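Local coordinates for uncharacterized protein DR_0571 (Deinococcus radiodurans R1, PDB 3C4N) that is of unknown function but binds ADP and is probably an FAD-dependent oxidoreductase whose substrate is not known, at residues 48-53 / 385-390; 124-129 / 136-141; 150-155 / 269-274. All coordinates share one frame; numbering follows the deposited sequence.

Interaction 1. Residues 48-53 / 385-390; sequences GAACAF and AAAHEL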
ATOM      1  N   GLY A  48      12.460  -3.682  -7.387  1.00 14.21           N
ATOM      2  CA  GLY A  48      11.259  -4.487  -7.200  1.00 12.14           C
ATOM      3  C   GLY A  48       9.977  -3.758  -7.591  1.00 12.58           C
ATOM      4  O   GLY A  48       9.068  -4.304  -8.219  1.00 17.21           O
ATOM      5  N   ALA A  49       9.899  -2.499  -7.212  1.00 12.21           N
ATOM      6  CA  ALA A  49       8.731  -1.708  -7.539  1.00 12.83           C
ATOM      7  C   ALA A  49       8.586  -1.577  -9.052  1.00  9.17           C
ATOM      8  O   ALA A  49       7.480  -1.661  -9.572  1.00  7.10           O
ATOM      9  CB  ALA A  49       8.837  -0.325  -6.899  1.00 10.88           C
ATOM     10  N   ALA A  50       9.688  -1.359  -9.763  1.00  6.74           N
ATOM     11  CA  ALA A  50       9.606  -1.216 -11.219  1.00  8.35           C
ATOM     12  C   ALA A  50       9.219  -2.531 -11.879  1.00 12.99           C
ATOM     13  O   ALA A  50       8.393  -2.562 -12.794  1.00 11.91           O
ATOM     14  CB  ALA A  50      10.930  -0.733 -11.782  1.00  7.11           C
ATOM     15  N   CYS A  51       9.824  -3.614 -11.399  1.00 14.53           N
ATOM     16  CA  CYS A  51       9.557  -4.942 -11.931  1.00 11.86           C
ATOM     17  C   CYS A  51       8.092  -5.312 -11.712  1.00  9.88           C
ATOM     18  O   CYS A  51       7.451  -5.849 -12.613  1.00 11.16           O
ATOM     19  CB  CYS A  51      10.480  -5.966 -11.265  1.00 18.64           C
ATOM     20  SG  CYS A  51      10.593  -7.535 -12.142  1.00 17.25           S
ATOM     21  N   ALA A  52       7.558  -5.013 -10.525  1.00 11.13           N
ATOM     22  CA  ALA A  52       6.154  -5.325 -10.227  1.00 12.40           C
ATOM     23  C   ALA A  52       5.241  -4.521 -11.144  1.00 13.32           C
ATOM     24  O   ALA A  52       4.200  -5.010 -11.582  1.00 16.12           O
ATOM     25  CB  ALA A  52       5.827  -5.029  -8.767  1.00  8.60           C
ATOM     26  N   PHE A  53       5.644  -3.291 -11.442  1.00 17.11           N
ATOM     27  CA  PHE A  53       4.860  -2.450 -12.332  1.00 16.94           C
ATOM     28  C   PHE A  53       4.834  -3.049 -13.749  1.00 19.44           C
ATOM     29  O   PHE A  53       3.761  -3.253 -14.320  1.00 19.19           O
ATOM     30  CB  PHE A  53       5.439  -1.039 -12.367  1.00  9.09           C
ATOM     31  CG  PHE A  53       4.846  -0.177 -13.428  1.00  9.68           C
ATOM     32  CD1 PHE A  53       3.507   0.179 -13.385  1.00 20.62           C
ATOM     33  CD2 PHE A  53       5.626   0.272 -14.484  1.00 15.92           C
ATOM     34  CE1 PHE A  53       2.944   0.981 -14.386  1.00 17.67           C
ATOM     35  CE2 PHE A  53       5.082   1.071 -15.491  1.00 17.55           C
ATOM     36  CZ  PHE A  53       3.737   1.427 -15.442  1.00 16.31           C
ATOM     37  N   ALA A 385      15.558  -0.710 -17.139  1.00 15.04           N
ATOM     38  CA  ALA A 385      15.798  -1.682 -18.200  1.00 10.91           C
ATOM     39  C   ALA A 385      15.935  -3.100 -17.681  1.00  9.45           C
ATOM     40  O   ALA A 385      15.343  -4.031 -18.240  1.00 12.29           O
ATOM     41  CB  ALA A 385      17.046  -1.296 -18.990  1.00 14.50           C
ATOM     42  N   ALA A 386      16.708  -3.276 -16.614  1.00  8.20           N
ATOM     43  CA  ALA A 386      16.905  -4.616 -16.060  1.00 13.45           C
ATOM     44  C   ALA A 386      15.627  -5.165 -15.422  1.00 13.96           C
ATOM     45  O   ALA A 386      15.404  -6.377 -15.431  1.00 15.59           O
ATOM     46  CB  ALA A 386      18.061  -4.609 -15.053  1.00  1.03           C
ATOM     47  N   ALA A 387      14.784  -4.283 -14.882  1.00 15.54           N
ATOM     48  CA  ALA A 387      13.530  -4.733 -14.270  1.00 14.05           C
ATOM     49  C   ALA A 387      12.515  -5.083 -15.354  1.00 11.68           C
ATOM     50  O   ALA A 387      11.715  -5.998 -15.188  1.00 15.10           O
ATOM     51  CB  ALA A 387      12.960  -3.652 -13.344  1.00 11.49           C
ATOM     52  N   HIS A 388      12.550  -4.352 -16.460  1.00 10.63           N
ATOM     53  CA  HIS A 388      11.635  -4.607 -17.563  1.00 13.58           C
ATOM     54  C   HIS A 388      12.001  -5.880 -18.327  1.00 20.66           C
ATOM     55  O   HIS A 388      11.125  -6.620 -18.767  1.00 23.40           O
ATOM     56  CB  HIS A 388      11.635  -3.431 -18.527  1.00 15.78           C
ATOM     57  CG  HIS A 388      10.765  -3.639 -19.726  1.00 21.14           C
ATOM     58  ND1 HIS A 388      11.275  -3.863 -20.988  1.00 22.09           N
ATOM     59  CD2 HIS A 388       9.417  -3.659 -19.855  1.00 20.36           C
ATOM     60  CE1 HIS A 388      10.277  -4.007 -21.841  1.00 16.60           C
ATOM     61  NE2 HIS A 388       9.140  -3.887 -21.181  1.00 17.68           N
ATOM     62  N   GLU A 389      13.304  -6.106 -18.489  1.00 20.57           N
ATOM     63  CA  GLU A 389      13.844  -7.275 -19.174  1.00 17.82           C
ATOM     64  C   GLU A 389      13.397  -8.508 -18.386  1.00 16.32           C
ATOM     65  O   GLU A 389      12.918  -9.483 -18.961  1.00 17.14           O
ATOM     66  CB  GLU A 389      15.380  -7.169 -19.206  1.00 24.16           C
ATOM     67  CG  GLU A 389      16.138  -8.024 -20.225  1.00 38.56           C
ATOM     68  CD  GLU A 389      16.358  -9.476 -19.783  1.00 44.83           C
ATOM     69  OE1 GLU A 389      16.635  -9.710 -18.587  1.00 37.00           O
ATOM     70  OE2 GLU A 389      16.272 -10.384 -20.645  1.00 44.96           O
ATOM     71  N   LEU A 390      13.522  -8.452 -17.063  1.00 15.73           N
ATOM     72  CA  LEU A 390      13.127  -9.579 -16.227  1.00 12.57           C
ATOM     73  C   LEU A 390      11.631  -9.800 -16.303  1.00 16.58           C
ATOM     74  O   LEU A 390      11.168 -10.945 -16.308  1.00 17.59           O
ATOM     75  CB  LEU A 390      13.529  -9.356 -14.764  1.00 11.94           C
ATOM     76  CG  LEU A 390      13.027 -10.447 -13.808  1.00 11.14           C
ATOM     77  CD1 LEU A 390      13.584 -11.798 -14.240  1.00  1.03           C
ATOM     78  CD2 LEU A 390      13.415 -10.116 -12.375  1.00  3.08           C
TER

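Interaction 2. Residues 124-129 / 136-141; sequences LHLLPA and TPTLDA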
ATOM      1  N   LEU A 124      29.730  17.040 -15.751  1.00 19.20           N
ATOM      2  CA  LEU A 124      31.128  17.255 -16.120  1.00 21.23           C
ATOM      3  C   LEU A 124      32.072  16.355 -15.338  1.00 22.15           C
ATOM      4  O   LEU A 124      32.010  16.319 -14.116  1.00 27.48           O
ATOM      5  CB  LEU A 124      31.543  18.711 -15.879  1.00 18.04           C
ATOM      6  CG  LEU A 124      30.688  19.854 -16.425  1.00 20.01           C
ATOM      7  CD1 LEU A 124      31.434  21.155 -16.199  1.00 23.64           C
ATOM      8  CD2 LEU A 124      30.416  19.677 -17.888  1.00 23.35           C
ATOM      9  N   HIS A 125      32.935  15.626 -16.047  1.00 26.46           N
ATOM     10  CA  HIS A 125      33.932  14.743 -15.425  1.00 26.64           C
ATOM     11  C   HIS A 125      35.281  15.485 -15.439  1.00 33.39           C
ATOM     12  O   HIS A 125      36.116  15.262 -16.320  1.00 28.99           O
ATOM     13  CB  HIS A 125      34.056  13.434 -16.217  1.00 31.82           C
ATOM     14  CG  HIS A 125      35.040  12.457 -15.641  1.00 40.88           C
ATOM     15  ND1 HIS A 125      36.005  12.818 -14.724  1.00 36.97           N
ATOM     16  CD2 HIS A 125      35.224  11.136 -15.880  1.00 36.55           C
ATOM     17  CE1 HIS A 125      36.741  11.761 -14.423  1.00 33.68           C
ATOM     18  NE2 HIS A 125      36.289  10.729 -15.112  1.00 31.15           N
ATOM     19  N   LEU A 126      35.476  16.371 -14.463  1.00 34.26           N
ATOM     20  CA  LEU A 126      36.702  17.165 -14.338  1.00 36.18           C
ATOM     21  C   LEU A 126      37.976  16.320 -14.386  1.00 35.94           C
ATOM     22  O   LEU A 126      38.075  15.280 -13.732  1.00 32.01           O
ATOM     23  CB  LEU A 126      36.673  17.969 -13.037  1.00 37.87           C
ATOM     24  CG  LEU A 126      35.428  18.839 -12.856  1.00 35.96           C
ATOM     25  CD1 LEU A 126      35.303  19.255 -11.392  1.00 37.42           C
ATOM     26  CD2 LEU A 126      35.511  20.052 -13.775  1.00 33.69           C
ATOM     27  N   LEU A 127      38.955  16.791 -15.151  1.00 38.63           N
ATOM     28  CA  LEU A 127      40.222  16.086 -15.311  1.00 38.37           C
ATOM     29  C   LEU A 127      41.421  17.015 -15.152  1.00 41.65           C
ATOM     30  O   LEU A 127      41.306  18.221 -15.356  1.00 45.18           O
ATOM     31  CB  LEU A 127      40.269  15.441 -16.693  1.00 37.15           C
ATOM     32  CG  LEU A 127      39.178  14.409 -16.955  1.00 38.41           C
ATOM     33  CD1 LEU A 127      38.976  14.241 -18.451  1.00 41.70           C
ATOM     34  CD2 LEU A 127      39.557  13.099 -16.283  1.00 36.04           C
ATOM     35  N   PRO A 128      42.588  16.458 -14.785  1.00 43.08           N
ATOM     36  CA  PRO A 128      43.819  17.231 -14.598  1.00 49.48           C
ATOM     37  C   PRO A 128      44.469  17.610 -15.929  1.00 57.15           C
ATOM     38  O   PRO A 128      43.984  18.491 -16.638  1.00 58.35           O
ATOM     39  CB  PRO A 128      44.687  16.287 -13.773  1.00 50.68           C
ATOM     40  CG  PRO A 128      44.296  14.945 -14.305  1.00 43.50           C
ATOM     41  CD  PRO A 128      42.790  15.055 -14.372  1.00 48.36           C
ATOM     42  N   ALA A 129      45.572  16.942 -16.260  1.00 63.14           N
ATOM     43  CA  ALA A 129      46.288  17.193 -17.509  1.00 62.75           C
ATOM     44  C   ALA A 129      45.315  17.058 -18.679  1.00 63.83           C
ATOM     45  O   ALA A 129      44.891  15.952 -19.014  1.00 67.13           O
ATOM     46  CB  ALA A 129      47.436  16.196 -17.659  1.00 49.26           C
ATOM     47  N   THR A 136      36.588  19.480 -22.813  1.00 51.43           N
ATOM     48  CA  THR A 136      36.132  20.855 -22.804  1.00 49.35           C
ATOM     49  C   THR A 136      36.758  21.593 -21.627  1.00 51.84           C
ATOM     50  O   THR A 136      36.772  21.095 -20.500  1.00 47.18           O
ATOM     51  CB  THR A 136      34.585  20.922 -22.694  1.00 53.41           C
ATOM     52  OG1 THR A 136      33.995  20.158 -23.755  1.00 48.08           O
ATOM     53  CG2 THR A 136      34.097  22.364 -22.787  1.00 44.04           C
ATOM     54  N   PRO A 137      37.307  22.792 -21.882  1.00 54.08           N
ATOM     55  CA  PRO A 137      37.933  23.587 -20.824  1.00 52.13           C
ATOM     56  C   PRO A 137      36.904  23.974 -19.774  1.00 50.62           C
ATOM     57  O   PRO A 137      35.903  24.627 -20.079  1.00 51.76           O
ATOM     58  CB  PRO A 137      38.483  24.794 -21.579  1.00 49.18           C
ATOM     59  CG  PRO A 137      37.492  24.962 -22.692  1.00 56.94           C
ATOM     60  CD  PRO A 137      37.311  23.531 -23.158  1.00 55.29           C
ATOM     61  N   THR A 138      37.159  23.557 -18.539  1.00 48.42           N
ATOM     62  CA  THR A 138      36.277  23.834 -17.411  1.00 40.59           C
ATOM     63  C   THR A 138      35.842  25.292 -17.389  1.00 41.41           C
ATOM     64  O   THR A 138      34.704  25.604 -17.045  1.00 40.67           O
ATOM     65  CB  THR A 138      36.981  23.523 -16.085  1.00 38.48           C
ATOM     66  OG1 THR A 138      37.717  22.300 -16.211  1.00 41.73           O
ATOM     67  CG2 THR A 138      35.967  23.378 -14.972  1.00 43.08           C
ATOM     68  N   LEU A 139      36.759  26.182 -17.755  1.00 43.71           N
ATOM     69  CA  LEU A 139      36.473  27.611 -17.774  1.00 45.78           C
ATOM     70  C   LEU A 139      35.258  27.943 -18.635  1.00 45.53           C
ATOM     71  O   LEU A 139      34.440  28.794 -18.279  1.00 45.13           O
ATOM     72  CB  LEU A 139      37.698  28.382 -18.277  1.00 46.79           C
ATOM     73  CG  LEU A 139      38.682  28.911 -17.231  1.00 47.26           C
ATOM     74  CD1 LEU A 139      38.999  27.839 -16.200  1.00 54.26           C
ATOM     75  CD2 LEU A 139      39.944  29.377 -17.934  1.00 48.07           C
ATOM     76  N   ASP A 140      35.143  27.262 -19.769  1.00 45.67           N
ATOM     77  CA  ASP A 140      34.039  27.479 -20.697  1.00 45.02           C
ATOM     78  C   ASP A 140      32.810  26.674 -20.302  1.00 44.41           C
ATOM     79  O   ASP A 140      31.681  27.133 -20.470  1.00 43.03           O
ATOM     80  CB  ASP A 140      34.482  27.101 -22.112  1.00 49.35           C
ATOM     81  CG  ASP A 140      35.576  28.011 -22.644  1.00 56.00           C
ATOM     82  OD1 ASP A 140      36.353  27.569 -23.519  1.00 60.08           O
ATOM     83  OD2 ASP A 140      35.654  29.174 -22.192  1.00 60.98           O
ATOM     84  N   ALA A 141      33.041  25.472 -19.778  1.00 46.46           N
ATOM     85  CA  ALA A 141      31.965  24.577 -19.344  1.00 44.31           C
ATOM     86  C   ALA A 141      31.133  25.210 -18.230  1.00 40.39           C
ATOM     87  O   ALA A 141      29.907  25.094 -18.208  1.00 36.57           O
ATOM     88  CB  ALA A 141      32.554  23.255 -18.867  1.00 41.18           C
TER

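Interaction 3. Residues 150-155 / 269-274; sequences ALLDPA and PVLRAS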
ATOM      1  N   ALA A 150      33.270  28.095  -8.036  1.00 30.51           N
ATOM      2  CA  ALA A 150      33.848  28.395  -6.730  1.00 29.66           C
ATOM      3  C   ALA A 150      34.139  27.152  -5.896  1.00 31.27           C
ATOM      4  O   ALA A 150      34.794  27.228  -4.851  1.00 34.52           O
ATOM      5  CB  ALA A 150      32.912  29.332  -5.958  1.00 37.40           C
ATOM      6  N   LEU A 151      33.642  26.009  -6.345  1.00 27.25           N
ATOM      7  CA  LEU A 151      33.857  24.771  -5.610  1.00 25.18           C
ATOM      8  C   LEU A 151      35.228  24.186  -5.902  1.00 28.94           C
ATOM      9  O   LEU A 151      35.810  23.495  -5.066  1.00 35.10           O
ATOM     10  CB  LEU A 151      32.793  23.742  -5.984  1.00 13.82           C
ATOM     11  CG  LEU A 151      31.339  24.147  -5.794  1.00 28.44           C
ATOM     12  CD1 LEU A 151      30.456  23.032  -6.340  1.00 27.01           C
ATOM     13  CD2 LEU A 151      31.042  24.402  -4.321  1.00 20.17           C
ATOM     14  N   LEU A 152      35.747  24.474  -7.088  1.00 28.89           N
ATOM     15  CA  LEU A 152      37.024  23.915  -7.496  1.00 33.97           C
ATOM     16  C   LEU A 152      38.104  24.914  -7.839  1.00 34.72           C
ATOM     17  O   LEU A 152      37.920  26.127  -7.745  1.00 33.93           O
ATOM     18  CB  LEU A 152      36.829  22.989  -8.703  1.00 37.02           C
ATOM     19  CG  LEU A 152      35.461  22.984  -9.384  1.00 28.96           C
ATOM     20  CD1 LEU A 152      35.581  22.590 -10.846  1.00 36.26           C
ATOM     21  CD2 LEU A 152      34.560  22.026  -8.645  1.00 31.71           C
ATOM     22  N   ASP A 153      39.242  24.370  -8.244  1.00 40.06           N
ATOM     23  CA  ASP A 153      40.379  25.172  -8.644  1.00 41.95           C
ATOM     24  C   ASP A 153      40.602  24.894 -10.133  1.00 38.24           C
ATOM     25  O   ASP A 153      41.103  23.839 -10.510  1.00 34.22           O
ATOM     26  CB  ASP A 153      41.611  24.774  -7.834  1.00 46.20           C
ATOM     27  CG  ASP A 153      42.836  25.566  -8.222  1.00 45.59           C
ATOM     28  OD1 ASP A 153      43.267  25.457  -9.391  1.00 45.97           O
ATOM     29  OD2 ASP A 153      43.361  26.299  -7.360  1.00 44.95           O
ATOM     30  N   PRO A 154      40.212  25.840 -10.996  1.00 41.02           N
ATOM     31  CA  PRO A 154      40.352  25.733 -12.451  1.00 44.94           C
ATOM     32  C   PRO A 154      41.713  25.234 -12.930  1.00 47.74           C
ATOM     33  O   PRO A 154      41.797  24.549 -13.949  1.00 55.47           O
ATOM     34  CB  PRO A 154      40.069  27.153 -12.925  1.00 49.62           C
ATOM     35  CG  PRO A 154      39.042  27.626 -11.929  1.00 50.66           C
ATOM     36  CD  PRO A 154      39.599  27.126 -10.616  1.00 40.99           C
ATOM     37  N   ALA A 155      42.775  25.568 -12.202  1.00 44.50           N
ATOM     38  CA  ALA A 155      44.125  25.149 -12.592  1.00 42.81           C
ATOM     39  C   ALA A 155      44.386  23.653 -12.402  1.00 37.37           C
ATOM     40  O   ALA A 155      44.987  23.011 -13.261  1.00 29.11           O
ATOM     41  CB  ALA A 155      45.164  25.962 -11.818  1.00 48.59           C
ATOM     42  N   PRO A 269      25.062  22.110 -13.318  1.00 31.25           N
ATOM     43  CA  PRO A 269      25.498  20.768 -13.721  1.00 30.89           C
ATOM     44  C   PRO A 269      26.038  19.850 -12.624  1.00 26.15           C
ATOM     45  O   PRO A 269      26.486  20.305 -11.572  1.00 25.21           O
ATOM     46  CB  PRO A 269      26.529  21.055 -14.818  1.00 30.87           C
ATOM     47  CG  PRO A 269      27.056  22.413 -14.461  1.00 31.02           C
ATOM     48  CD  PRO A 269      25.835  23.158 -14.009  1.00 25.40           C
ATOM     49  N   VAL A 270      25.949  18.546 -12.877  1.00 18.19           N
ATOM     50  CA  VAL A 270      26.457  17.544 -11.951  1.00 17.98           C
ATOM     51  C   VAL A 270      27.963  17.542 -12.201  1.00 16.50           C
ATOM     52  O   VAL A 270      28.401  17.660 -13.345  1.00 22.81           O
ATOM     53  CB  VAL A 270      25.887  16.128 -12.263  1.00 14.87           C
ATOM     54  CG1 VAL A 270      26.508  15.093 -11.346  1.00  8.15           C
ATOM     55  CG2 VAL A 270      24.374  16.124 -12.101  1.00 16.00           C
ATOM     56  N   LEU A 271      28.753  17.426 -11.141  1.00 18.72           N
ATOM     57  CA  LEU A 271      30.204  17.426 -11.274  1.00 14.31           C
ATOM     58  C   LEU A 271      30.778  16.156 -10.684  1.00 15.80           C
ATOM     59  O   LEU A 271      30.247  15.618  -9.711  1.00 20.94           O
ATOM     60  CB  LEU A 271      30.797  18.631 -10.544  1.00 23.06           C
ATOM     61  CG  LEU A 271      30.305  20.008 -11.008  1.00 25.58           C
ATOM     62  CD1 LEU A 271      30.522  21.028  -9.889  1.00 31.85           C
ATOM     63  CD2 LEU A 271      31.037  20.414 -12.278  1.00 16.56           C
ATOM     64  N   ARG A 272      31.872  15.690 -11.278  1.00 21.15           N
ATOM     65  CA  ARG A 272      32.565  14.480 -10.850  1.00 10.78           C
ATOM     66  C   ARG A 272      34.066  14.705 -10.865  1.00 18.88           C
ATOM     67  O   ARG A 272      34.583  15.411 -11.725  1.00 20.58           O
ATOM     68  CB  ARG A 272      32.232  13.334 -11.794  1.00  7.92           C
ATOM     69  CG  ARG A 272      30.822  12.830 -11.661  1.00 18.46           C
ATOM     70  CD  ARG A 272      30.616  11.530 -12.426  1.00 16.78           C
ATOM     71  NE  ARG A 272      29.376  10.884 -12.006  1.00 20.31           N
ATOM     72  CZ  ARG A 272      28.890   9.772 -12.543  1.00 16.63           C
ATOM     73  NH1 ARG A 272      29.545   9.178 -13.533  1.00 23.65           N
ATOM     74  NH2 ARG A 272      27.756   9.254 -12.089  1.00  8.02           N
ATOM     75  N   ALA A 273      34.771  14.099  -9.918  1.00 19.38           N
ATOM     76  CA  ALA A 273      36.228  14.230  -9.847  1.00 24.89           C
ATOM     77  C   ALA A 273      36.791  12.991  -9.158  1.00 22.84           C
ATOM     78  O   ALA A 273      36.249  12.546  -8.153  1.00 28.42           O
ATOM     79  CB  ALA A 273      36.614  15.502  -9.060  1.00 18.61           C
ATOM     80  N   SER A 274      37.873  12.437  -9.694  1.00 16.74           N
ATOM     81  CA  SER A 274      38.488  11.246  -9.108  1.00 25.02           C
ATOM     82  C   SER A 274      37.471  10.221  -8.585  1.00 28.01           C
ATOM     83  O   SER A 274      37.718   9.547  -7.585  1.00 30.25           O
ATOM     84  CB  SER A 274      39.427  11.638  -7.963  1.00 28.95           C
ATOM     85  OG  SER A 274      40.543  12.375  -8.434  1.00 30.05           O
TER

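Interaction 1. Residues 48-53 / 385-390
C51 and L390 both turn their side chains to lie anti to the backbone N. For C51 the torsion is chi1 -163°, which puts SG beside its own carbonyl carbon, at the edge of the other helix. For L390 it is chi1 175°, which brings CD2 back across to meet it. C51 SG and L390 CD2 then touch end to end at 3.8 Å. A387 supplies the other half of the contact. Its methyl points toward helix 46-58 and fits against the backbone there, with A387 CB 3.7 Å from C51 N. The same methyl has the side chains of A50 and C51 beside it. A50 CB is 3.9 Å from A387 CB, and C51 CB is 4.0 Å from it. C51 SG also lies 3.6 Å from A387 O.

The small side chains let the two helices come close. Their local axes approach to 8.2 Å at an angle of 40°, with the same general N-to-C direction, and C51 CA is 4.6 Å from A387 CA. Helix 46-58 is the first helix of the Rossmann-type nucleotide-binding fold. It follows strand 36-42, and G48 fits the last glycine of a GxGxxG pattern that probably serves the dinucleotide. Helix 379-398 follows strand 370-374 near the C-terminus of the modelled chain, so the contact joins the start of the fold to its end.

The touching residues are all buried. C51 also packs on I229 and L373, and L390 on I229 and H371, so the sulfur and the leucine sit over strands 227-230 and 370-374 of the central sheet. A49 faces away and packs on helix 171-183, which F53 also touches. H388 turns from the seam, stacks on W101 and meets Y54 edge to face.

Interaction 2. Residues 124-129 / 136-141
T138 OG1 is hydrogen-bonded to two backbone carbonyls, P158 O and L157 O. The two share its single proton. These bonds tie the first turn of helix 138-141 to the chain leading into strand 159-163. They also satisfy a buried hydroxyl and help to set its rotation. The other branch is the one that packs. T138 CG2, anti to the backbone N, meets L126 CD2 at 3.6 Å. The two side chains cross at about a right angle, and L126 CD2 stays 4.0 Å from T138 OG1.

One helical turn further on, A141 points its methyl toward the strand. L124 CD1 reaches it, with a separation of 3.6 Å from A141 CB. L124 and L126 are two residues apart on the strand, and T138 and A141 three apart on the helix. The contact is therefore two methyl pairs side by side. L126 holds CG anti to its carbonyl carbon (chi1 -54°). Its CB does not aim at the helix, but the end of the side chain bends nearer.

The helix start has its own backbone bonds. P137 is at the N-cap position, and P137 O accepts from both D140 N at 2.8 Å and A141 N at 3.0 Å. Just before it, T136 pairs through its backbone with A160 of strand 159-163.

L124 also packs on V162 and L142, and L126 on L152, so the helix covers only part of this hydrophobic face. Strands 118-127 and 136-137 both pair antiparallel with strand 159-163. The arrangement is a one-turn helix laid on the face of the mixed sheet. This is consistent with the mixed sheet of the second, substrate-side domain in DAO-type flavoproteins, and it lies away from the ADP site.

Interaction 3. Residues 150-155 / 269-274
L151 and L152 sit where the irregular chain of 150-155 changes course, from a helix-like backbone at L151 (psi -28°) to a fully extended one at L152 (psi -178°). The partner, 269-274, runs as strand 270-273. The backbones stay well apart: L151 CA is 10.0 Å from L271 CA, and L152 CA is equally far from A273 CA. Side chains fill the distance.

L271 points toward the loop and touches both leucines with one methyl. L271 CD1 lies 4.1 Å from L151 CD1 and 4.3 Å from L152 CD2. L151 and L271 cross obliquely. At L152 the CG nearly eclipses the backbone N (chi1 10°), an unfavourable torsion, and CD2 is the branch that faces the strand. These are loose apolar contacts with little buried area, yet all three leucines are buried.

Others complete the packing. L151 also rests on L262 and A330, and L271 on A148. Backbone bonds of L151 to A330 and D153 to A327 also hold the loop. The loop, between helix 146-149 and strand 159-163, thus lies over strand 270-273, which is flanked by strands 118-127 and 276-281.

Overall arrangement
Interactions 2 and 3 are neighbours, with centres 8 Å apart. Strands 118-127 and 270-273 lie side by side in one sheet, where L124 N is 2.8 Å from V270 O and L124 O is 2.9 Å from R272 N, both probable hydrogen bonds. L126 CD1 also packs on L152 CD1 at 3.4 Å. Interaction 1 is remote, its centre 36 Å from that of interaction 2 and 35 Å from that of interaction 3. It belongs to the nucleotide-binding part: the side chain of A50 is about 8 Å from the bound ADP. Along the chain, 48-53 and 385-390 enclose both other contacts, which lie away from the ADP.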